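Local coordinates for protein diacylglycerol kinase (Bacillus anthracis, PDB 3S40) that probably phosphorylates diacylglycerol or a related lipid, using ATP as the phosphate donor, at residues Leu92-Gly97 / Asn101-Thr106; Gly108-Ile113 / Ala117-Lys122; Val183-Asp188 / Val197-Gly202. All blocks are in the same frame, centred on the assembly; numbering follows the deposited sequence.

Contact 1. Residues Leu92-Gly97 / Asn101-Thr106; sequences LAIIPG and NDFSRT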
ATOM      1  N   LEU A  92      -6.945 -10.516  -3.853  1.00 16.57           N
ATOM      2  CA  LEU A  92      -5.820  -9.965  -4.610  1.00 23.50           C
ATOM      3  C   LEU A  92      -4.492 -10.548  -4.100  1.00 21.03           C
ATOM      4  O   LEU A  92      -4.348 -10.848  -2.906  1.00 25.96           O
ATOM      5  CB  LEU A  92      -5.838  -8.430  -4.510  1.00 26.65           C
ATOM      6  CG  LEU A  92      -4.871  -7.574  -5.328  1.00 37.82           C
ATOM      7  CD1 LEU A  92      -5.111  -7.738  -6.829  1.00 25.34           C
ATOM      8  CD2 LEU A  92      -5.003  -6.105  -4.922  1.00 39.43           C
ATOM      9  N   ALA A  93      -3.535 -10.723  -5.007  1.00 15.45           N
ATOM     10  CA  ALA A  93      -2.198 -11.204  -4.663  1.00 17.72           C
ATOM     11  C   ALA A  93      -1.173 -10.422  -5.468  1.00 20.90           C
ATOM     12  O   ALA A  93      -1.480  -9.917  -6.546  1.00 20.44           O
ATOM     13  CB  ALA A  93      -2.066 -12.692  -4.913  1.00 19.63           C
ATOM     14  N   ILE A  94       0.035 -10.299  -4.928  1.00 22.09           N
ATOM     15  CA  ILE A  94       1.085  -9.505  -5.563  1.00 17.73           C
ATOM     16  C   ILE A  94       2.311 -10.361  -5.755  1.00 24.02           C
ATOM     17  O   ILE A  94       2.731 -11.047  -4.840  1.00 25.90           O
ATOM     18  CB  ILE A  94       1.502  -8.302  -4.662  1.00 27.78           C
ATOM     19  CG1 ILE A  94       0.301  -7.389  -4.390  1.00 20.96           C
ATOM     20  CG2 ILE A  94       2.663  -7.521  -5.291  1.00 18.34           C
ATOM     21  CD1 ILE A  94       0.596  -6.324  -3.345  1.00 29.30           C
ATOM     22  N   ILE A  95       2.872 -10.335  -6.955  1.00 20.35           N
ATOM     23  CA  ILE A  95       4.209 -10.844  -7.150  1.00 18.58           C
ATOM     24  C   ILE A  95       5.027  -9.620  -7.425  1.00 22.27           C
ATOM     25  O   ILE A  95       4.763  -8.899  -8.374  1.00 24.51           O
ATOM     26  CB  ILE A  95       4.310 -11.818  -8.311  1.00 24.04           C
ATOM     27  CG1 ILE A  95       3.371 -12.997  -8.077  1.00 17.89           C
ATOM     28  CG2 ILE A  95       5.760 -12.307  -8.442  1.00 19.20           C
ATOM     29  CD1 ILE A  95       3.174 -13.865  -9.312  1.00 19.25           C
ATOM     30  N   PRO A  96       6.019  -9.367  -6.567  1.00 24.49           N
ATOM     31  CA  PRO A  96       6.779  -8.112  -6.562  1.00 29.49           C
ATOM     32  C   PRO A  96       7.630  -7.978  -7.824  1.00 29.73           C
ATOM     33  O   PRO A  96       8.481  -8.806  -8.056  1.00 34.41           O
ATOM     34  CB  PRO A  96       7.655  -8.235  -5.308  1.00 33.58           C
ATOM     35  CG  PRO A  96       7.804  -9.707  -5.100  1.00 32.50           C
ATOM     36  CD  PRO A  96       6.516 -10.341  -5.590  1.00 18.84           C
ATOM     37  N   GLY A  97       7.390  -6.949  -8.629  1.00 29.12           N
ATOM     38  CA  GLY A  97       8.115  -6.791  -9.874  1.00 34.97           C
ATOM     39  C   GLY A  97       8.726  -5.417 -10.028  1.00 39.12           C
ATOM     40  O   GLY A  97       9.134  -5.034 -11.125  1.00 39.14           O
ATOM     41  N   ASN A 101       8.167  -2.448  -3.915  1.00 22.35           N
ATOM     42  CA  ASN A 101       7.190  -3.482  -3.625  1.00 26.55           C
ATOM     43  C   ASN A 101       6.699  -3.356  -2.172  1.00 25.09           C
ATOM     44  O   ASN A 101       6.595  -4.339  -1.436  1.00 26.69           O
ATOM     45  CB  ASN A 101       7.830  -4.835  -3.910  1.00 23.75           C
ATOM     46  CG  ASN A 101       8.450  -4.882  -5.298  1.00 27.21           C
ATOM     47  OD1 ASN A 101       7.770  -4.604  -6.292  1.00 26.46           O
ATOM     48  ND2 ASN A 101       9.741  -5.203  -5.375  1.00 20.73           N
ATOM     49  N   ASP A 102       6.405  -2.119  -1.777  1.00 26.33           N
ATOM     50  CA  ASP A 102       6.020  -1.804  -0.409  1.00 27.63           C
ATOM     51  C   ASP A 102       4.868  -2.644   0.106  1.00 32.38           C
ATOM     52  O   ASP A 102       4.939  -3.225   1.204  1.00 24.03           O
ATOM     53  CB  ASP A 102       5.675  -0.323  -0.291  1.00 34.01           C
ATOM     54  CG  ASP A 102       6.912   0.542  -0.175  1.00 34.91           C
ATOM     55  OD1 ASP A 102       7.927   0.020   0.334  1.00 31.85           O
ATOM     56  OD2 ASP A 102       6.868   1.720  -0.592  1.00 39.49           O
ATOM     57  N   PHE A 103       3.792  -2.726  -0.667  1.00 18.43           N
ATOM     58  CA  PHE A 103       2.694  -3.506  -0.140  1.00 23.34           C
ATOM     59  C   PHE A 103       2.924  -5.021  -0.108  1.00 16.66           C
ATOM     60  O   PHE A 103       2.428  -5.707   0.796  1.00 23.58           O
ATOM     61  CB  PHE A 103       1.325  -3.134  -0.718  1.00 21.29           C
ATOM     62  CG  PHE A 103       0.259  -3.238   0.313  1.00 28.80           C
ATOM     63  CD1 PHE A 103       0.091  -2.218   1.238  1.00 28.40           C
ATOM     64  CD2 PHE A 103      -0.480  -4.405   0.445  1.00 28.75           C
ATOM     65  CE1 PHE A 103      -0.847  -2.324   2.246  1.00 29.38           C
ATOM     66  CE2 PHE A 103      -1.415  -4.527   1.446  1.00 34.36           C
ATOM     67  CZ  PHE A 103      -1.601  -3.487   2.354  1.00 36.82           C
ATOM     68  N   SER A 104       3.684  -5.533  -1.065  1.00 21.76           N
ATOM     69  CA  SER A 104       4.043  -6.936  -1.055  1.00 23.15           C
ATOM     70  C   SER A 104       4.852  -7.222   0.206  1.00 18.32           C
ATOM     71  O   SER A 104       4.661  -8.261   0.874  1.00 21.71           O
ATOM     72  CB  SER A 104       4.793  -7.343  -2.354  1.00 22.75           C
ATOM     73  OG  SER A 104       6.199  -7.128  -2.269  1.00 27.97           O
ATOM     74  N   ARG A 105       5.729  -6.297   0.579  1.00 18.02           N
ATOM     75  CA  ARG A 105       6.485  -6.487   1.828  1.00 23.09           C
ATOM     76  C   ARG A 105       5.584  -6.474   3.053  1.00 24.72           C
ATOM     77  O   ARG A 105       5.783  -7.232   3.995  1.00 28.79           O
ATOM     78  CB  ARG A 105       7.586  -5.442   1.991  1.00 28.11           C
ATOM     79  CG  ARG A 105       8.719  -5.614   0.987  1.00 33.65           C
ATOM     80  CD  ARG A 105       9.678  -4.447   1.069  1.00 49.79           C
ATOM     81  NE  ARG A 105      10.450  -4.306  -0.156  1.00 47.64           N
ATOM     82  CZ  ARG A 105      11.631  -4.877  -0.351  1.00 44.44           C
ATOM     83  NH1 ARG A 105      12.264  -4.697  -1.503  1.00 37.34           N
ATOM     84  NH2 ARG A 105      12.168  -5.626   0.610  1.00 29.63           N
ATOM     85  N   THR A 106       4.575  -5.618   3.032  1.00 24.97           N
ATOM     86  CA  THR A 106       3.649  -5.550   4.150  1.00 25.41           C
ATOM     87  C   THR A 106       3.015  -6.935   4.402  1.00 22.74           C
ATOM     88  O   THR A 106       2.821  -7.358   5.552  1.00 22.78           O
ATOM     89  CB  THR A 106       2.592  -4.453   3.894  1.00 24.97           C
ATOM     90  OG1 THR A 106       3.226  -3.166   3.974  1.00 16.85           O
ATOM     91  CG2 THR A 106       1.476  -4.523   4.925  1.00 21.60           C
TER
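Ile94 and Ser104 face each other where the last strand, 91-96, of the parallel sheet packs against the short helix 102-106, in the diacylglycerol kinase catalytic domain. The strand leads through a tight glycine-rich turn straight into the helix, and the two short axes cross at 115° with a closest approach of 8.3 Å. Ile94 supplies two branches. Its CG2 methyl sits 3.6 Å from Ser104 CB, against the side of the helix that faces the strand. The other branch, placed beside the backbone N by chi1 of -60° and then extended, carries CD1 back one residue along the helix, to 4.2 Å from Phe103 CB; this methyl comes in at the edge of the phenyl ring, near its plane, while Thr106 CB lies over the centre of one face. Met295 of strand 284-296 touches both Ile94 and Phe103, so the C-terminal part of the chain closes this apolar patch. Ile95 turns its side chain the other way, onto helix 113-120. Pro96 then points back: its CB rests over the flat amide of Asn101, 3.4 Å from Asn101 CG, and also meets Ser104 OG at 3.5 Å. The Asn101 amide is held at both ends, OD1 accepting from Gly98 N and ND2 giving to Gln111 OE1, which fixes its rotation against the proline, while Gln111 NE2 bonds Ser104 OG. The carboxylate of Asp73 receives Asn101 N and Asp102 N, one on each oxygen. At Gly97 the strand has ended and the chain begins its turn. Asn101 O takes two donors at the start of the helix: Arg105 N, and Ser104 OG at 2.9 Å, the hydroxyl tilted 20° from the carbonyl plane.

Contact 2. Residues Gly108-Ile113 / Ala117-Lys122; sequences GVPQNI and AKLITK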
ATOM      1  N   GLY A 108       4.372  -9.706   3.693  1.00 21.62           N
ATOM      2  CA  GLY A 108       5.427 -10.667   3.973  1.00 21.11           C
ATOM      3  C   GLY A 108       5.753 -11.533   2.769  1.00 22.82           C
ATOM      4  O   GLY A 108       6.349 -12.609   2.880  1.00 24.54           O
ATOM      5  N   VAL A 109       5.361 -11.059   1.601  1.00 24.14           N
ATOM      6  CA  VAL A 109       5.622 -11.797   0.371  1.00 27.46           C
ATOM      7  C   VAL A 109       7.113 -11.862   0.051  1.00 25.91           C
ATOM      8  O   VAL A 109       7.777 -10.834   0.001  1.00 29.40           O
ATOM      9  CB  VAL A 109       4.915 -11.161  -0.818  1.00 20.56           C
ATOM     10  CG1 VAL A 109       5.312 -11.886  -2.103  1.00 22.48           C
ATOM     11  CG2 VAL A 109       3.378 -11.162  -0.601  1.00 18.06           C
ATOM     12  N   PRO A 110       7.637 -13.075  -0.178  1.00 29.19           N
ATOM     13  CA  PRO A 110       9.039 -13.253  -0.583  1.00 33.79           C
ATOM     14  C   PRO A 110       9.373 -12.340  -1.755  1.00 28.13           C
ATOM     15  O   PRO A 110       8.560 -12.199  -2.673  1.00 27.35           O
ATOM     16  CB  PRO A 110       9.080 -14.707  -1.053  1.00 37.38           C
ATOM     17  CG  PRO A 110       8.012 -15.387  -0.266  1.00 42.26           C
ATOM     18  CD  PRO A 110       6.927 -14.363  -0.024  1.00 26.77           C
ATOM     19  N   GLN A 111      10.551 -11.728  -1.740  1.00 22.91           N
ATOM     20  CA  GLN A 111      10.924 -10.839  -2.837  1.00 32.48           C
ATOM     21  C   GLN A 111      11.526 -11.610  -4.030  1.00 33.21           C
ATOM     22  O   GLN A 111      11.681 -11.069  -5.122  1.00 32.27           O
ATOM     23  CB  GLN A 111      11.851  -9.717  -2.339  1.00 46.43           C
ATOM     24  CG  GLN A 111      11.168  -8.732  -1.377  1.00 42.42           C
ATOM     25  CD  GLN A 111       9.989  -7.994  -2.025  1.00 39.35           C
ATOM     26  OE1 GLN A 111      10.185  -7.174  -2.922  1.00 35.76           O
ATOM     27  NE2 GLN A 111       8.759  -8.293  -1.570  1.00 31.19           N
ATOM     28  N   ASN A 112      11.845 -12.876  -3.812  1.00 23.25           N
ATOM     29  CA  ASN A 112      12.185 -13.785  -4.903  1.00 30.95           C
ATOM     30  C   ASN A 112      10.881 -14.172  -5.598  1.00 35.68           C
ATOM     31  O   ASN A 112       9.996 -14.785  -4.978  1.00 26.59           O
ATOM     32  CB  ASN A 112      12.891 -15.026  -4.330  1.00 33.19           C
ATOM     33  CG  ASN A 112      13.081 -16.131  -5.359  1.00 45.30           C
ATOM     34  OD1 ASN A 112      12.121 -16.690  -5.883  1.00 51.27           O
ATOM     35  ND2 ASN A 112      14.332 -16.474  -5.623  1.00 48.45           N
ATOM     36  N   ILE A 113      10.738 -13.806  -6.870  1.00 26.53           N
ATOM     37  CA  ILE A 113       9.430 -13.936  -7.511  1.00 23.91           C
ATOM     38  C   ILE A 113       8.978 -15.383  -7.631  1.00 28.31           C
ATOM     39  O   ILE A 113       7.784 -15.658  -7.550  1.00 27.31           O
ATOM     40  CB  ILE A 113       9.352 -13.219  -8.860  1.00 30.61           C
ATOM     41  CG1 ILE A 113      10.315 -13.846  -9.868  1.00 25.77           C
ATOM     42  CG2 ILE A 113       9.639 -11.729  -8.676  1.00 25.03           C
ATOM     43  CD1 ILE A 113      10.244 -13.186 -11.230  1.00 27.98           C
ATOM     44  N   ALA A 117       5.358 -16.641  -6.142  1.00 21.73           N
ATOM     45  CA  ALA A 117       4.333 -17.351  -6.901  1.00 15.97           C
ATOM     46  C   ALA A 117       3.895 -18.608  -6.149  1.00 19.70           C
ATOM     47  O   ALA A 117       2.726 -18.914  -6.089  1.00 22.97           O
ATOM     48  CB  ALA A 117       4.852 -17.719  -8.346  1.00 19.69           C
ATOM     49  N   LYS A 118       4.856 -19.323  -5.571  1.00 20.93           N
ATOM     50  CA  LYS A 118       4.559 -20.515  -4.786  1.00 32.87           C
ATOM     51  C   LYS A 118       3.729 -20.218  -3.531  1.00 24.89           C
ATOM     52  O   LYS A 118       2.806 -20.962  -3.207  1.00 23.72           O
ATOM     53  CB  LYS A 118       5.855 -21.237  -4.415  1.00 33.86           C
ATOM     54  CG  LYS A 118       6.611 -21.685  -5.660  1.00 55.34           C
ATOM     55  CD  LYS A 118       7.955 -22.289  -5.326  1.00 70.00           C
ATOM     56  CE  LYS A 118       8.750 -22.543  -6.589  1.00 77.11           C
ATOM     57  NZ  LYS A 118      10.099 -23.077  -6.262  1.00 84.19           N
ATOM     58  N   LEU A 119       4.064 -19.127  -2.850  1.00 24.67           N
ATOM     59  CA  LEU A 119       3.246 -18.606  -1.753  1.00 23.34           C
ATOM     60  C   LEU A 119       1.758 -18.485  -2.138  1.00 21.95           C
ATOM     61  O   LEU A 119       0.877 -18.917  -1.399  1.00 21.37           O
ATOM     62  CB  LEU A 119       3.780 -17.246  -1.278  1.00 24.03           C
ATOM     63  CG  LEU A 119       2.932 -16.619  -0.152  1.00 25.42           C
ATOM     64  CD1 LEU A 119       3.117 -17.377   1.147  1.00 22.52           C
ATOM     65  CD2 LEU A 119       3.270 -15.154   0.020  1.00 27.56           C
ATOM     66  N   ILE A 120       1.474 -17.913  -3.301  1.00 25.27           N
ATOM     67  CA  ILE A 120       0.076 -17.730  -3.710  1.00 21.13           C
ATOM     68  C   ILE A 120      -0.612 -19.083  -3.743  1.00 24.77           C
ATOM     69  O   ILE A 120      -1.785 -19.221  -3.426  1.00 24.49           O
ATOM     70  CB  ILE A 120      -0.002 -17.083  -5.098  1.00 23.13           C
ATOM     71  CG1 ILE A 120       0.556 -15.664  -5.025  1.00 20.11           C
ATOM     72  CG2 ILE A 120      -1.430 -17.138  -5.637  1.00 17.50           C
ATOM     73  CD1 ILE A 120       0.696 -14.968  -6.365  1.00 22.24           C
ATOM     74  N   THR A 121       0.173 -20.079  -4.114  1.00 22.32           N
ATOM     75  CA  THR A 121      -0.248 -21.462  -4.230  1.00 26.66           C
ATOM     76  C   THR A 121      -0.715 -22.032  -2.886  1.00 27.60           C
ATOM     77  O   THR A 121      -1.454 -23.006  -2.837  1.00 31.16           O
ATOM     78  CB  THR A 121       0.962 -22.264  -4.769  1.00 29.30           C
ATOM     79  OG1 THR A 121       0.784 -22.525  -6.163  1.00 40.94           O
ATOM     80  CG2 THR A 121       1.217 -23.521  -3.997  1.00 25.37           C
ATOM     81  N   LYS A 122      -0.283 -21.420  -1.794  1.00 25.87           N
ATOM     82  CA  LYS A 122      -0.664 -21.912  -0.474  1.00 23.79           C
ATOM     83  C   LYS A 122      -1.990 -21.319  -0.049  1.00 23.23           C
ATOM     84  O   LYS A 122      -2.593 -21.752   0.943  1.00 28.76           O
ATOM     85  CB  LYS A 122       0.418 -21.600   0.549  1.00 22.92           C
ATOM     86  CG  LYS A 122       1.765 -22.256   0.261  1.00 30.99           C
ATOM     87  CD  LYS A 122       1.626 -23.764   0.040  1.00 36.08           C
ATOM     88  CE  LYS A 122       2.991 -24.417  -0.179  1.00 51.06           C
ATOM     89  NZ  LYS A 122       2.851 -25.798  -0.724  1.00 54.21           N
TER
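A helix-loop-helix connection brings Val109 and Pro110 against Leu119: the loop leaves helix 102-106 by a Schellman motif at Gly108, whose phi is positive, and enters helix 113-120 at the N-cap residue Asn112. Leu119 does the touching with one methyl. With CG trans to the backbone N (chi1 178°), the side chain leans toward the loop and sets CD2 3.7 Å from Pro110 CD and 4.0 Å from Val109 CG2, so a single methyl meets the edge of the proline ring and one branch of the valine. Asn298 touches both Pro110 and Leu119 and adds a residue from near the C terminus to this cluster. The loop has a brace of its own, as Gln111 folds back to give NE2 to Val109 O at 3.1 Å, with an N-H...O angle of 152°. The same amide is also held from helix 102-106 and its N-cap, NE2 by Ser104 OG and OE1 by Asn101 ND2. Further on, the two segments share one backbone bond, Ala117 N to Ile113 O at 3.0 Å, a first-turn link from residue i+4 to residue i. Asn112 OD1 takes Glu115 N in that same turn. Ile113 and Ala117 both lie on Ile31 of helix 24-38, which packs alongside. The connection thus combines a Schellman C-terminal end with a side-chain N-cap, a helix-to-helix turn within the catalytic domain.

Contact 3. Residues Val183-Asp188 / Val197-Gly202; sequences VKITYD and VLVMVG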
ATOM      1  N   VAL A 183      -0.672  23.410  10.634  1.00 49.97           N
ATOM      2  CA  VAL A 183      -1.625  22.360  10.353  1.00 53.32           C
ATOM      3  C   VAL A 183      -2.580  22.248  11.524  1.00 52.29           C
ATOM      4  O   VAL A 183      -2.226  22.529  12.676  1.00 49.81           O
ATOM      5  CB  VAL A 183      -0.920  20.991  10.121  1.00 44.77           C
ATOM      6  CG1 VAL A 183      -0.453  20.385  11.455  1.00 34.96           C
ATOM      7  CG2 VAL A 183      -1.842  20.021   9.397  1.00 38.52           C
ATOM      8  N   LYS A 184      -3.803  21.853  11.208  1.00 46.18           N
ATOM      9  CA  LYS A 184      -4.826  21.615  12.205  1.00 51.72           C
ATOM     10  C   LYS A 184      -5.382  20.231  11.899  1.00 44.74           C
ATOM     11  O   LYS A 184      -5.796  19.964  10.764  1.00 47.11           O
ATOM     12  CB  LYS A 184      -5.924  22.667  12.070  1.00 60.77           C
ATOM     13  CG  LYS A 184      -6.745  22.898  13.318  1.00 64.75           C
ATOM     14  CD  LYS A 184      -7.594  24.161  13.186  1.00 74.97           C
ATOM     15  CE  LYS A 184      -6.859  25.271  12.423  1.00 80.44           C
ATOM     16  NZ  LYS A 184      -5.525  25.615  12.996  1.00 82.67           N
ATOM     17  N   ILE A 185      -5.370  19.343  12.888  1.00 39.54           N
ATOM     18  CA  ILE A 185      -5.846  17.978  12.662  1.00 48.02           C
ATOM     19  C   ILE A 185      -6.931  17.621  13.652  1.00 43.27           C
ATOM     20  O   ILE A 185      -6.722  17.709  14.859  1.00 44.19           O
ATOM     21  CB  ILE A 185      -4.701  16.928  12.771  1.00 46.69           C
ATOM     22  CG1 ILE A 185      -3.559  17.258  11.798  1.00 50.12           C
ATOM     23  CG2 ILE A 185      -5.231  15.523  12.509  1.00 41.51           C
ATOM     24  CD1 ILE A 185      -2.333  16.356  11.924  1.00 44.96           C
ATOM     25  N   THR A 186      -8.094  17.238  13.138  1.00 37.01           N
ATOM     26  CA  THR A 186      -9.160  16.675  13.967  1.00 41.89           C
ATOM     27  C   THR A 186      -9.221  15.174  13.732  1.00 50.78           C
ATOM     28  O   THR A 186      -9.233  14.711  12.588  1.00 46.25           O
ATOM     29  CB  THR A 186     -10.540  17.268  13.616  1.00 48.48           C
ATOM     30  OG1 THR A 186     -10.915  16.866  12.286  1.00 57.40           O
ATOM     31  CG2 THR A 186     -10.512  18.783  13.699  1.00 47.96           C
ATOM     32  N   TYR A 187      -9.266  14.405  14.809  1.00 45.58           N
ATOM     33  CA  TYR A 187      -9.262  12.964  14.655  1.00 43.88           C
ATOM     34  C   TYR A 187     -10.114  12.325  15.727  1.00 38.54           C
ATOM     35  O   TYR A 187      -9.764  12.343  16.906  1.00 44.27           O
ATOM     36  CB  TYR A 187      -7.833  12.431  14.713  1.00 34.23           C
ATOM     37  CG  TYR A 187      -7.122  12.798  15.985  1.00 39.46           C
ATOM     38  CD1 TYR A 187      -7.049  11.900  17.048  1.00 45.11           C
ATOM     39  CD2 TYR A 187      -6.549  14.052  16.143  1.00 37.19           C
ATOM     40  CE1 TYR A 187      -6.410  12.241  18.230  1.00 48.99           C
ATOM     41  CE2 TYR A 187      -5.905  14.402  17.319  1.00 45.00           C
ATOM     42  CZ  TYR A 187      -5.836  13.495  18.357  1.00 51.76           C
ATOM     43  OH  TYR A 187      -5.196  13.841  19.527  1.00 47.69           O
ATOM     44  N   ASP A 188     -11.240  11.761  15.310  1.00 43.91           N
ATOM     45  CA  ASP A 188     -12.201  11.191  16.245  1.00 49.28           C
ATOM     46  C   ASP A 188     -12.523  12.182  17.376  1.00 52.81           C
ATOM     47  O   ASP A 188     -12.420  11.855  18.563  1.00 54.33           O
ATOM     48  CB  ASP A 188     -11.690   9.858  16.805  1.00 47.09           C
ATOM     49  CG  ASP A 188     -11.244   8.889  15.709  1.00 47.17           C
ATOM     50  OD1 ASP A 188     -11.718   9.004  14.563  1.00 44.35           O
ATOM     51  OD2 ASP A 188     -10.414   8.009  16.003  1.00 49.68           O
ATOM     52  N   VAL A 197       6.730  20.141   9.648  1.00 43.64           N
ATOM     53  CA  VAL A 197       7.477  20.059   8.402  1.00 44.27           C
ATOM     54  C   VAL A 197       6.918  18.927   7.530  1.00 44.71           C
ATOM     55  O   VAL A 197       7.000  18.972   6.300  1.00 38.88           O
ATOM     56  CB  VAL A 197       8.993  19.867   8.656  1.00 48.11           C
ATOM     57  CG1 VAL A 197       9.240  18.962   9.858  1.00 43.11           C
ATOM     58  CG2 VAL A 197       9.671  19.315   7.417  1.00 57.57           C
ATOM     59  N   LEU A 198       6.332  17.920   8.179  1.00 37.20           N
ATOM     60  CA  LEU A 198       5.805  16.754   7.473  1.00 40.23           C
ATOM     61  C   LEU A 198       4.564  16.179   8.162  1.00 34.78           C
ATOM     62  O   LEU A 198       4.527  16.033   9.382  1.00 42.68           O
ATOM     63  CB  LEU A 198       6.888  15.679   7.363  1.00 38.49           C
ATOM     64  CG  LEU A 198       6.454  14.312   6.833  1.00 45.58           C
ATOM     65  CD1 LEU A 198       6.347  14.326   5.313  1.00 45.99           C
ATOM     66  CD2 LEU A 198       7.423  13.243   7.281  1.00 48.08           C
ATOM     67  N   VAL A 199       3.541  15.862   7.379  1.00 36.63           N
ATOM     68  CA  VAL A 199       2.361  15.206   7.926  1.00 32.47           C
ATOM     69  C   VAL A 199       2.050  13.945   7.147  1.00 40.35           C
ATOM     70  O   VAL A 199       1.968  13.962   5.922  1.00 40.54           O
ATOM     71  CB  VAL A 199       1.132  16.110   7.889  1.00 39.43           C
ATOM     72  CG1 VAL A 199      -0.068  15.384   8.481  1.00 37.04           C
ATOM     73  CG2 VAL A 199       1.414  17.415   8.646  1.00 44.52           C
HETATM   74  N   MSE A 200       1.871  12.845   7.862  1.00 42.57           N
HETATM   75  CA  MSE A 200       1.525  11.612   7.191  1.00 35.51           C
HETATM   76  C   MSE A 200       0.509  10.734   7.877  1.00 35.83           C
HETATM   77  O   MSE A 200       0.403  10.701   9.107  1.00 36.33           O
HETATM   78  CB  MSE A 200       2.764  10.826   6.870  1.00 40.99           C
HETATM   79  CG  MSE A 200       3.312  11.289   5.571  1.00 54.88           C
HETATM   80 SE   MSE A 200       4.837  10.295   5.190  0.59 62.60          SE
HETATM   81  CE  MSE A 200       4.081   8.477   5.460  1.00 24.07           C
ATOM     82  N   VAL A 201      -0.231  10.027   7.031  1.00 29.50           N
ATOM     83  CA  VAL A 201      -1.263   9.106   7.438  1.00 30.85           C
ATOM     84  C   VAL A 201      -0.917   7.764   6.827  1.00 30.12           C
ATOM     85  O   VAL A 201      -0.924   7.610   5.616  1.00 29.17           O
ATOM     86  CB  VAL A 201      -2.634   9.575   6.932  1.00 30.24           C
ATOM     87  CG1 VAL A 201      -3.738   8.717   7.524  1.00 28.65           C
ATOM     88  CG2 VAL A 201      -2.837  11.023   7.308  1.00 31.37           C
ATOM     89  N   GLY A 202      -0.595   6.795   7.674  1.00 35.71           N
ATOM     90  CA  GLY A 202      -0.074   5.523   7.211  1.00 28.55           C
ATOM     91  C   GLY A 202      -1.009   4.348   7.392  1.00 30.92           C
ATOM     92  O   GLY A 202      -1.764   4.271   8.362  1.00 29.14           O
TER
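Val199 meets Val183 and Ile185 through branched methyl groups alone, and no ring or other flat side chain stands between the two segments. An aromatic residue, Trp142 of strand 141-144, touches Val199 from the neighbouring strand of the same sheet. Val183 reaches across with CG2, roughly trans to its own backbone N, and this methyl comes to 4.2 Å from Val199 CG2. Its other methyl, CG1, stands a little further from the same Val199 CG2, at 4.5 Å, so both methyls of Val183 bear on the one methyl of Val199. Ile185 uses its longer branch: CG1 is beside the backbone N (chi1 -56°) and chi2 is extended, which carries CD1 out to 4.2 Å from Val199 CG1. Each methyl of Val199 therefore has its own partner, one two residues further along the facing strand than the other. The CA atoms of Val183 and Val199 are 8.5 Å apart, too far for backbone pairing, and the layer between them is purely apolar. Strand 181-187 lies in one six-stranded antiparallel sheet and strand 198-202 in another, the two layers of the β-sandwich that resembles the C-terminal domain of NAD kinases. After strand 190-196 the chain turns a corner at Val197 to change layers, where Val197 and Leu198 both face Val229 in a classic beta bulge. Ile185 also touches Ile226 and Val228 of strand 224-230, next to strand 198-202 in the opposing layer, while Val183 and Ile185 are flanked in their own layer by Ile264 and Ile262.

In the fold
Following the chain, contact 1 comes first, closing the three-residue turn between strand 91-96 and helix 102-106. Contact 2 opens just after that helix ends and spans the first turn of helix 113-120. The two are in series, neither nested nor crossed, yet their centres are only about 9 Å apart and they touch directly, Ser104 O to Val109 N being 3.0 Å. Together they join strand, helix, loop and helix in the catalytic domain. Contact 3 closes much later, around the edge strand 190-196, and ties the two sheets of the C-terminal sandwich. Its centre is about 27 Å from that of contact 1 and 35 Å from that of contact 2.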